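N-acetyltransferase (Escherichia coli, PDB 6GTQ) probably transfers an acetyl group from acetyl-coenzyme A to an amino group of its substrate, as members of the GNAT family do. Local coordinates at residues T36-Q41 and L62-L67; Y50-N55 and A112-H117. The protein carries 1 engineered substitution. All blocks are in the same frame, centred on the assembly; numbering follows the deposited sequence.

Contact 1 (T36-Q41 and L62-L67). With ACT (acetate ion), chain H.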
ATOM      1  N   THR A  36       2.113 -14.927 -12.219  1.00 55.49           N
ATOM      2  CA  THR A  36       2.644 -14.779 -13.590  1.00 56.96           C
ATOM      3  C   THR A  36       3.362 -13.437 -13.882  1.00 58.78           C
ATOM      4  O   THR A  36       4.118 -13.371 -14.857  1.00 57.78           O
ATOM      5  CB  THR A  36       1.545 -15.035 -14.679  1.00 72.93           C
ATOM      6  OG1 THR A  36       0.488 -14.083 -14.575  1.00 75.00           O
ATOM      7  CG2 THR A  36       0.974 -16.449 -14.661  1.00 73.75           C
ATOM      8  N   HIS A  37       3.128 -12.373 -13.078  1.00 55.64           N
ATOM      9  CA  HIS A  37       3.704 -11.050 -13.385  1.00 54.69           C
ATOM     10  C   HIS A  37       4.491 -10.359 -12.273  1.00 55.12           C
ATOM     11  O   HIS A  37       5.412  -9.609 -12.602  1.00 54.67           O
ATOM     12  CB  HIS A  37       2.607 -10.089 -13.898  1.00 56.39           C
ATOM     13  CG  HIS A  37       2.073 -10.465 -15.246  1.00 62.79           C
ATOM     14  ND1 HIS A  37       2.821 -10.277 -16.399  1.00 65.96           N
ATOM     15  CD2 HIS A  37       0.904 -11.059 -15.578  1.00 66.66           C
ATOM     16  CE1 HIS A  37       2.081 -10.749 -17.390  1.00 67.67           C
ATOM     17  NE2 HIS A  37       0.919 -11.228 -16.946  1.00 68.62           N
ATOM     18  N   LEU A  38       4.134 -10.571 -10.993  1.00 49.40           N
ATOM     19  CA  LEU A  38       4.765  -9.919  -9.837  1.00 47.48           C
ATOM     20  C   LEU A  38       6.294 -10.039  -9.786  1.00 50.59           C
ATOM     21  O   LEU A  38       6.970  -9.014  -9.658  1.00 50.57           O
ATOM     22  CB  LEU A  38       4.144 -10.395  -8.502  1.00 47.18           C
ATOM     23  CG  LEU A  38       4.735  -9.776  -7.224  1.00 49.79           C
ATOM     24  CD1 LEU A  38       3.665  -9.367  -6.264  1.00 49.49           C
ATOM     25  CD2 LEU A  38       5.689 -10.725  -6.543  1.00 52.33           C
ATOM     26  N   VAL A  39       6.826 -11.276  -9.831  1.00 46.17           N
ATOM     27  CA  VAL A  39       8.262 -11.549  -9.747  1.00 45.23           C
ATOM     28  C   VAL A  39       9.034 -10.879 -10.909  1.00 51.51           C
ATOM     29  O   VAL A  39      10.049 -10.228 -10.650  1.00 51.17           O
ATOM     30  CB  VAL A  39       8.566 -13.070  -9.596  1.00 48.86           C
ATOM     31  CG1 VAL A  39      10.062 -13.342  -9.574  1.00 48.47           C
ATOM     32  CG2 VAL A  39       7.914 -13.642  -8.338  1.00 48.11           C
ATOM     33  N   ARG A  40       8.545 -10.995 -12.164  1.00 50.02           N
ATOM     34  CA  ARG A  40       9.263 -10.386 -13.286  1.00 51.12           C
ATOM     35  C   ARG A  40       9.194  -8.862 -13.261  1.00 54.49           C
ATOM     36  O   ARG A  40      10.203  -8.231 -13.541  1.00 54.59           O
ATOM     37  CB  ARG A  40       8.867 -10.975 -14.654  1.00 54.65           C
ATOM     38  CG  ARG A  40       7.514 -10.572 -15.220  1.00 69.40           C
ATOM     39  CD  ARG A  40       7.313 -11.129 -16.618  1.00 79.91           C
ATOM     40  NE  ARG A  40       8.446 -10.836 -17.498  1.00 88.35           N
ATOM     41  CZ  ARG A  40       8.355 -10.645 -18.809  1.00103.50           C
ATOM     42  NH1 ARG A  40       9.442 -10.383 -19.523  1.00 92.96           N
ATOM     43  NH2 ARG A  40       7.176 -10.704 -19.415  1.00 91.86           N
ATOM     44  N   GLN A  41       8.054  -8.274 -12.848  1.00 50.21           N
ATOM     45  CA  GLN A  41       7.910  -6.817 -12.752  1.00 48.60           C
ATOM     46  C   GLN A  41       8.768  -6.209 -11.649  1.00 49.86           C
ATOM     47  O   GLN A  41       9.294  -5.115 -11.836  1.00 49.83           O
ATOM     48  CB  GLN A  41       6.448  -6.403 -12.637  1.00 49.48           C
ATOM     49  CG  GLN A  41       5.759  -6.519 -13.992  1.00 49.30           C
ATOM     50  CD  GLN A  41       4.353  -6.021 -14.037  1.00 61.93           C
ATOM     51  OE1 GLN A  41       3.895  -5.234 -13.196  1.00 59.47           O
ATOM     52  NE2 GLN A  41       3.643  -6.463 -15.049  1.00 52.43           N
ATOM     53  N   LEU A  62       1.281 -15.609   1.770  1.00 52.91           N
ATOM     54  CA  LEU A  62      -0.094 -15.487   2.253  1.00 53.83           C
ATOM     55  C   LEU A  62      -0.637 -14.052   2.141  1.00 56.47           C
ATOM     56  O   LEU A  62      -1.613 -13.688   2.794  1.00 57.28           O
ATOM     57  CB  LEU A  62      -0.238 -16.051   3.686  1.00 55.54           C
ATOM     58  CG  LEU A  62      -0.080 -17.579   3.846  1.00 61.53           C
ATOM     59  CD1 LEU A  62      -0.025 -17.963   5.297  1.00 63.27           C
ATOM     60  CD2 LEU A  62      -1.183 -18.347   3.134  1.00 63.24           C
ATOM     61  N   GLY A  63      -0.021 -13.271   1.272  1.00 50.88           N
ATOM     62  CA  GLY A  63      -0.393 -11.885   1.053  1.00 49.43           C
ATOM     63  C   GLY A  63       0.735 -11.096   0.444  1.00 52.69           C
ATOM     64  O   GLY A  63       1.907 -11.452   0.602  1.00 51.95           O
ATOM     65  N   TYR A  64       0.382 -10.023  -0.271  1.00 49.25           N
ATOM     66  CA  TYR A  64       1.346  -9.152  -0.929  1.00 47.19           C
ATOM     67  C   TYR A  64       0.850  -7.728  -1.145  1.00 49.47           C
ATOM     68  O   TYR A  64      -0.355  -7.451  -1.089  1.00 51.21           O
ATOM     69  CB  TYR A  64       1.798  -9.762  -2.273  1.00 48.64           C
ATOM     70  CG  TYR A  64       0.834  -9.625  -3.439  1.00 50.72           C
ATOM     71  CD1 TYR A  64       0.881  -8.517  -4.287  1.00 50.04           C
ATOM     72  CD2 TYR A  64      -0.049 -10.656  -3.764  1.00 54.17           C
ATOM     73  CE1 TYR A  64       0.042  -8.414  -5.397  1.00 51.11           C
ATOM     74  CE2 TYR A  64      -0.873 -10.578  -4.892  1.00 55.08           C
ATOM     75  CZ  TYR A  64      -0.828  -9.450  -5.698  1.00 58.94           C
ATOM     76  OH  TYR A  64      -1.635  -9.354  -6.801  1.00 58.45           O
ATOM     77  N   TYR A  65       1.791  -6.842  -1.452  1.00 42.69           N
ATOM     78  CA  TYR A  65       1.518  -5.463  -1.840  1.00 40.34           C
ATOM     79  C   TYR A  65       2.602  -4.987  -2.809  1.00 43.58           C
ATOM     80  O   TYR A  65       3.700  -5.536  -2.808  1.00 41.88           O
ATOM     81  CB  TYR A  65       1.257  -4.513  -0.642  1.00 39.14           C
ATOM     82  CG  TYR A  65       2.468  -3.988   0.101  1.00 37.85           C
ATOM     83  CD1 TYR A  65       3.224  -2.935  -0.414  1.00 38.06           C
ATOM     84  CD2 TYR A  65       2.776  -4.445   1.382  1.00 38.82           C
ATOM     85  CE1 TYR A  65       4.315  -2.419   0.281  1.00 36.92           C
ATOM     86  CE2 TYR A  65       3.853  -3.920   2.098  1.00 39.20           C
ATOM     87  CZ  TYR A  65       4.619  -2.907   1.541  1.00 45.95           C
ATOM     88  OH  TYR A  65       5.699  -2.401   2.219  1.00 48.32           O
ATOM     89  N   THR A  66       2.260  -4.044  -3.696  1.00 42.67           N
ATOM     90  CA  THR A  66       3.197  -3.461  -4.670  1.00 42.24           C
ATOM     91  C   THR A  66       3.259  -1.944  -4.510  1.00 46.06           C
ATOM     92  O   THR A  66       2.232  -1.312  -4.278  1.00 46.25           O
ATOM     93  CB  THR A  66       2.910  -3.890  -6.131  1.00 47.51           C
ATOM     94  OG1 THR A  66       1.675  -3.324  -6.578  1.00 49.09           O
ATOM     95  CG2 THR A  66       2.918  -5.398  -6.327  1.00 47.41           C
ATOM     96  N   LEU A  67       4.471  -1.378  -4.627  1.00 42.29           N
ATOM     97  CA  LEU A  67       4.747   0.056  -4.558  1.00 41.59           C
ATOM     98  C   LEU A  67       5.506   0.524  -5.778  1.00 48.03           C
ATOM     99  O   LEU A  67       6.342  -0.210  -6.333  1.00 48.43           O
ATOM    100  CB  LEU A  67       5.645   0.394  -3.354  1.00 40.81           C
ATOM    101  CG  LEU A  67       5.096   0.330  -1.953  1.00 45.19           C
ATOM    102  CD1 LEU A  67       6.197   0.625  -0.969  1.00 44.95           C
ATOM    103  CD2 LEU A  67       3.941   1.311  -1.743  1.00 47.91           C
TER
HETATM  104  C   ACT H 204       2.325  -0.279  -8.526  1.00 46.07           C
HETATM  105  O   ACT H 204       2.539  -0.925  -7.534  1.00 41.60           O
HETATM  106  OXT ACT H 204       2.625  -0.626  -9.670  1.00 50.30           O
HETATM  107  CH3 ACT H 204       1.623   1.057  -8.326  1.00 51.34           C

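Contact 2 (Y50-N55 and A112-H117)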
ATOM      1  N   TYR A  50       6.337  -6.448  -2.099  1.00 40.77           N
ATOM      2  CA  TYR A  50       6.510  -6.846  -0.710  1.00 41.03           C
ATOM      3  C   TYR A  50       5.594  -8.026  -0.417  1.00 49.89           C
ATOM      4  O   TYR A  50       4.419  -8.024  -0.802  1.00 50.63           O
ATOM      5  CB  TYR A  50       6.237  -5.665   0.218  1.00 40.63           C
ATOM      6  CG  TYR A  50       7.302  -4.596   0.153  1.00 40.83           C
ATOM      7  CD1 TYR A  50       7.340  -3.679  -0.900  1.00 41.42           C
ATOM      8  CD2 TYR A  50       8.253  -4.470   1.163  1.00 41.79           C
ATOM      9  CE1 TYR A  50       8.326  -2.697  -0.970  1.00 40.94           C
ATOM     10  CE2 TYR A  50       9.236  -3.483   1.110  1.00 42.31           C
ATOM     11  CZ  TYR A  50       9.277  -2.609   0.033  1.00 45.58           C
ATOM     12  OH  TYR A  50      10.248  -1.644  -0.024  1.00 41.85           O
ATOM     13  N   ILE A  51       6.150  -9.049   0.235  1.00 48.82           N
ATOM     14  CA  ILE A  51       5.462 -10.306   0.487  1.00 50.99           C
ATOM     15  C   ILE A  51       5.261 -10.601   1.979  1.00 54.19           C
ATOM     16  O   ILE A  51       6.150 -10.364   2.790  1.00 53.12           O
ATOM     17  CB  ILE A  51       6.263 -11.423  -0.287  1.00 55.46           C
ATOM     18  CG1 ILE A  51       5.604 -11.780  -1.636  1.00 56.63           C
ATOM     19  CG2 ILE A  51       6.558 -12.683   0.521  1.00 58.85           C
ATOM     20  CD1 ILE A  51       5.731 -10.731  -2.749  1.00 63.05           C
ATOM     21  N   LEU A  52       4.060 -11.091   2.320  1.00 52.25           N
ATOM     22  CA  LEU A  52       3.669 -11.575   3.644  1.00 53.31           C
ATOM     23  C   LEU A  52       3.791 -13.098   3.519  1.00 60.96           C
ATOM     24  O   LEU A  52       3.057 -13.698   2.740  1.00 60.27           O
ATOM     25  CB  LEU A  52       2.221 -11.162   3.988  1.00 53.38           C
ATOM     26  CG  LEU A  52       1.619 -11.728   5.288  1.00 59.15           C
ATOM     27  CD1 LEU A  52       2.279 -11.137   6.522  1.00 59.27           C
ATOM     28  CD2 LEU A  52       0.121 -11.533   5.325  1.00 59.32           C
ATOM     29  N   CYS A  53       4.773 -13.704   4.198  1.00 62.38           N
ATOM     30  CA  CYS A  53       4.999 -15.146   4.100  1.00 66.38           C
ATOM     31  C   CYS A  53       5.233 -15.809   5.454  1.00 73.50           C
ATOM     32  O   CYS A  53       5.391 -15.121   6.461  1.00 72.15           O
ATOM     33  CB  CYS A  53       6.102 -15.485   3.095  1.00 67.07           C
ATOM     34  SG  CYS A  53       7.680 -14.659   3.408  1.00 70.76           S
ATOM     35  N   ARG A  54       5.234 -17.158   5.455  1.00 74.18           N
ATOM     36  CA  ARG A  54       5.333 -18.045   6.610  1.00 77.90           C
ATOM     37  C   ARG A  54       6.731 -18.177   7.279  1.00 85.76           C
ATOM     38  O   ARG A  54       6.834 -18.947   8.238  1.00 89.95           O
ATOM     39  CB  ARG A  54       4.805 -19.437   6.221  1.00 79.79           C
ATOM     40  CG  ARG A  54       3.686 -19.944   7.126  1.00 93.04           C
ATOM     41  N   ASN A  55       7.777 -17.436   6.829  1.00 80.32           N
ATOM     42  CA  ASN A  55       9.153 -17.471   7.392  1.00 81.27           C
ATOM     43  C   ASN A  55       9.719 -18.917   7.529  1.00 87.99           C
ATOM     44  O   ASN A  55      10.306 -19.305   8.549  1.00 90.62           O
ATOM     45  CB  ASN A  55       9.253 -16.674   8.714  1.00 83.57           C
ATOM     46  CG  ASN A  55      10.653 -16.504   9.280  1.00108.46           C
ATOM     47  OD1 ASN A  55      11.549 -15.914   8.663  1.00100.29           O
ATOM     48  ND2 ASN A  55      10.866 -17.021  10.480  1.00102.67           N
ATOM     49  N   ALA A 112      -4.523  -4.375   6.813  1.00 57.45           N
ATOM     50  CA  ALA A 112      -4.184  -3.142   7.524  1.00 56.40           C
ATOM     51  C   ALA A 112      -2.708  -3.142   7.976  1.00 58.97           C
ATOM     52  O   ALA A 112      -2.057  -2.105   7.873  1.00 57.20           O
ATOM     53  CB  ALA A 112      -5.112  -2.952   8.715  1.00 59.28           C
ATOM     54  N   THR A 113      -2.175  -4.301   8.435  1.00 56.72           N
ATOM     55  CA  THR A 113      -0.771  -4.445   8.863  1.00 55.69           C
ATOM     56  C   THR A 113       0.181  -4.235   7.664  1.00 57.75           C
ATOM     57  O   THR A 113       1.249  -3.644   7.827  1.00 56.27           O
ATOM     58  CB  THR A 113      -0.561  -5.766   9.628  1.00 62.28           C
ATOM     59  OG1 THR A 113      -1.491  -5.822  10.710  1.00 65.49           O
ATOM     60  CG2 THR A 113       0.857  -5.916  10.190  1.00 58.78           C
ATOM     61  N   LEU A 114      -0.240  -4.680   6.460  1.00 54.61           N
ATOM     62  CA  LEU A 114       0.511  -4.527   5.213  1.00 52.56           C
ATOM     63  C   LEU A 114       0.550  -3.069   4.751  1.00 52.62           C
ATOM     64  O   LEU A 114       1.588  -2.612   4.270  1.00 49.50           O
ATOM     65  CB  LEU A 114      -0.034  -5.466   4.123  1.00 53.07           C
ATOM     66  CG  LEU A 114       0.847  -6.673   3.808  1.00 58.04           C
ATOM     67  CD1 LEU A 114       0.799  -7.703   4.921  1.00 60.37           C
ATOM     68  CD2 LEU A 114       0.456  -7.303   2.487  1.00 60.14           C
ATOM     69  N   VAL A 115      -0.562  -2.330   4.945  1.00 49.08           N
ATOM     70  CA  VAL A 115      -0.650  -0.893   4.634  1.00 47.28           C
ATOM     71  C   VAL A 115       0.289  -0.114   5.592  1.00 49.06           C
ATOM     72  O   VAL A 115       1.016   0.764   5.145  1.00 46.91           O
ATOM     73  CB  VAL A 115      -2.114  -0.369   4.670  1.00 51.58           C
ATOM     74  CG1 VAL A 115      -2.177   1.141   4.444  1.00 50.09           C
ATOM     75  CG2 VAL A 115      -2.978  -1.092   3.643  1.00 51.97           C
ATOM     76  N   ALA A 116       0.315  -0.492   6.886  1.00 47.21           N
ATOM     77  CA  ALA A 116       1.183   0.121   7.899  1.00 47.72           C
ATOM     78  C   ALA A 116       2.674  -0.125   7.576  1.00 51.51           C
ATOM     79  O   ALA A 116       3.507   0.754   7.813  1.00 51.48           O
ATOM     80  CB  ALA A 116       0.828  -0.389   9.293  1.00 50.23           C
ATOM     81  N   HIS A 117       2.987  -1.297   6.996  1.00 47.77           N
ATOM     82  CA  HIS A 117       4.331  -1.660   6.550  1.00 46.44           C
ATOM     83  C   HIS A 117       4.704  -0.751   5.371  1.00 48.05           C
ATOM     84  O   HIS A 117       5.753  -0.095   5.402  1.00 47.52           O
ATOM     85  CB  HIS A 117       4.390  -3.140   6.157  1.00 47.15           C
ATOM     86  CG  HIS A 117       5.781  -3.615   5.869  1.00 50.42           C
ATOM     87  ND1 HIS A 117       6.347  -3.472   4.620  1.00 50.86           N
ATOM     88  CD2 HIS A 117       6.681  -4.207   6.686  1.00 53.30           C
ATOM     89  CE1 HIS A 117       7.561  -3.981   4.712  1.00 50.39           C
ATOM     90  NE2 HIS A 117       7.806  -4.442   5.932  1.00 52.11           N
TER

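Contact 1 (T36-Q41 and L62-L67)
Two torsions bring Leu-38 and Tyr-64 together: Leu-38 holds CG anti to its backbone N (chi1 180°) and extends its branches from the helix to the sheet, while Tyr-64, whose CB points toward the helix, sets its ring between its own backbone N and carbonyl carbon (chi1 78°). The leucine comes from the helix beside the tyrosine, which reaches out from the strand, so their long axes run in roughly opposing senses and a single methyl does the touching. Leu-38 CD1 lies obliquely against one flank of the phenol, 3.5 Å from Tyr-64 CD1 and 3.8 Å from Tyr-64 CE1, so the ring is met along its CG-CD1-CE1 side. The same Leu-38 CD1 also reaches the next strand residue that points toward the helix, 4.0 Å from Thr-66 CG2. One leucine branch thus bridges two residues of strand 61-74, the backbones standing 8.4 Å apart between Leu-38 CA and Thr-66 CA.

Helices 28-36 and 38-43 lie on the sheet face reached by Tyr-64, and helix 110-129 on the face reached by Tyr-65, as in the GNAT fold. Just before Tyr-64, a classic beta bulge sets Leu-62 and Gly-63 together opposite the single residue Leu-52 of the neighbouring strand.

His-37 is the N-cap of helix 38-43, whose first turn is closed by Gln-41 N on His-37 O at 3.0 Å. Phe-33 of helix 28-36 packs on both Leu-38 and Tyr-64, and Tyr-64 OH bonds to Leu-30 O, fixing the polar end of the ring. Thr-66 is divided by its branches: CG2 joins the apolar cluster, whereas OG1 donates a hydrogen bond of 2.7 Å to O of an acetate ion, probably from the crystallisation liquor.

Contact 2 (Y50-N55 and A112-H117)
Tyr-50 and His-117 reach for each other from strand 48-53 and helix 110-129, their side chains running roughly perpendicular. The planes of the two rings are inclined at 61° and the centroids lie 5.7 Å apart, an oblique pair. The imidazole offers its edge: His-117 CE1 comes within 3.6 Å of Tyr-50 CD2 and 4.0 Å of Tyr-50 CE2, with Tyr-50 CD2 near the imidazole plane. His-117 has CG anti to its backbone N (chi1 -172°), which carries the ring away from the helix towards the sheet, where ND1 is hydrogen-bonded to Tyr-65 OH of strand 61-74.

This helix covers the sheet face opposite the two short helices and follows what is probably the loop that, as in GNAT relatives, holds the pyrophosphate of acetyl-coenzyme A. Thr-113 OG1 bonds back to Gly-109 O.

One helical turn before His-117, Leu-114 approaches Leu-52 at an oblique angle. Leu-114 CD1 lies against the other leucine, 3.9 Å from both Leu-52 CB and Leu-52 CD2. Leu-99 and Ile-101 of strand 90-101 touch Leu-114, while apolar side chains of a second, different protein pack on Ala-112, Thr-113, Ala-116 and His-117.

Contacts 1 and 2 lie on opposite faces of one sheet, their centres about 12 Å apart, and neighbouring strands 48-53 and 61-74 join them. Across the strand pair, Gly-63 O of contact 1 and Leu-52 N of contact 2 form a probable hydrogen bond of 2.8 Å. Side chains connect them too: Tyr-65 OH probably bonds to His-117 ND1 at 2.7 Å, and the Tyr-65 ring lies almost parallel to that of Tyr-50. On the other face Leu-38 CD2 comes within 3.8 Å of Ile-51 CD1. The helix of contact 2 is the one linked to the expected cofactor loop; the acetate bound to Thr-66 of contact 1 does not mark the active site on this evidence.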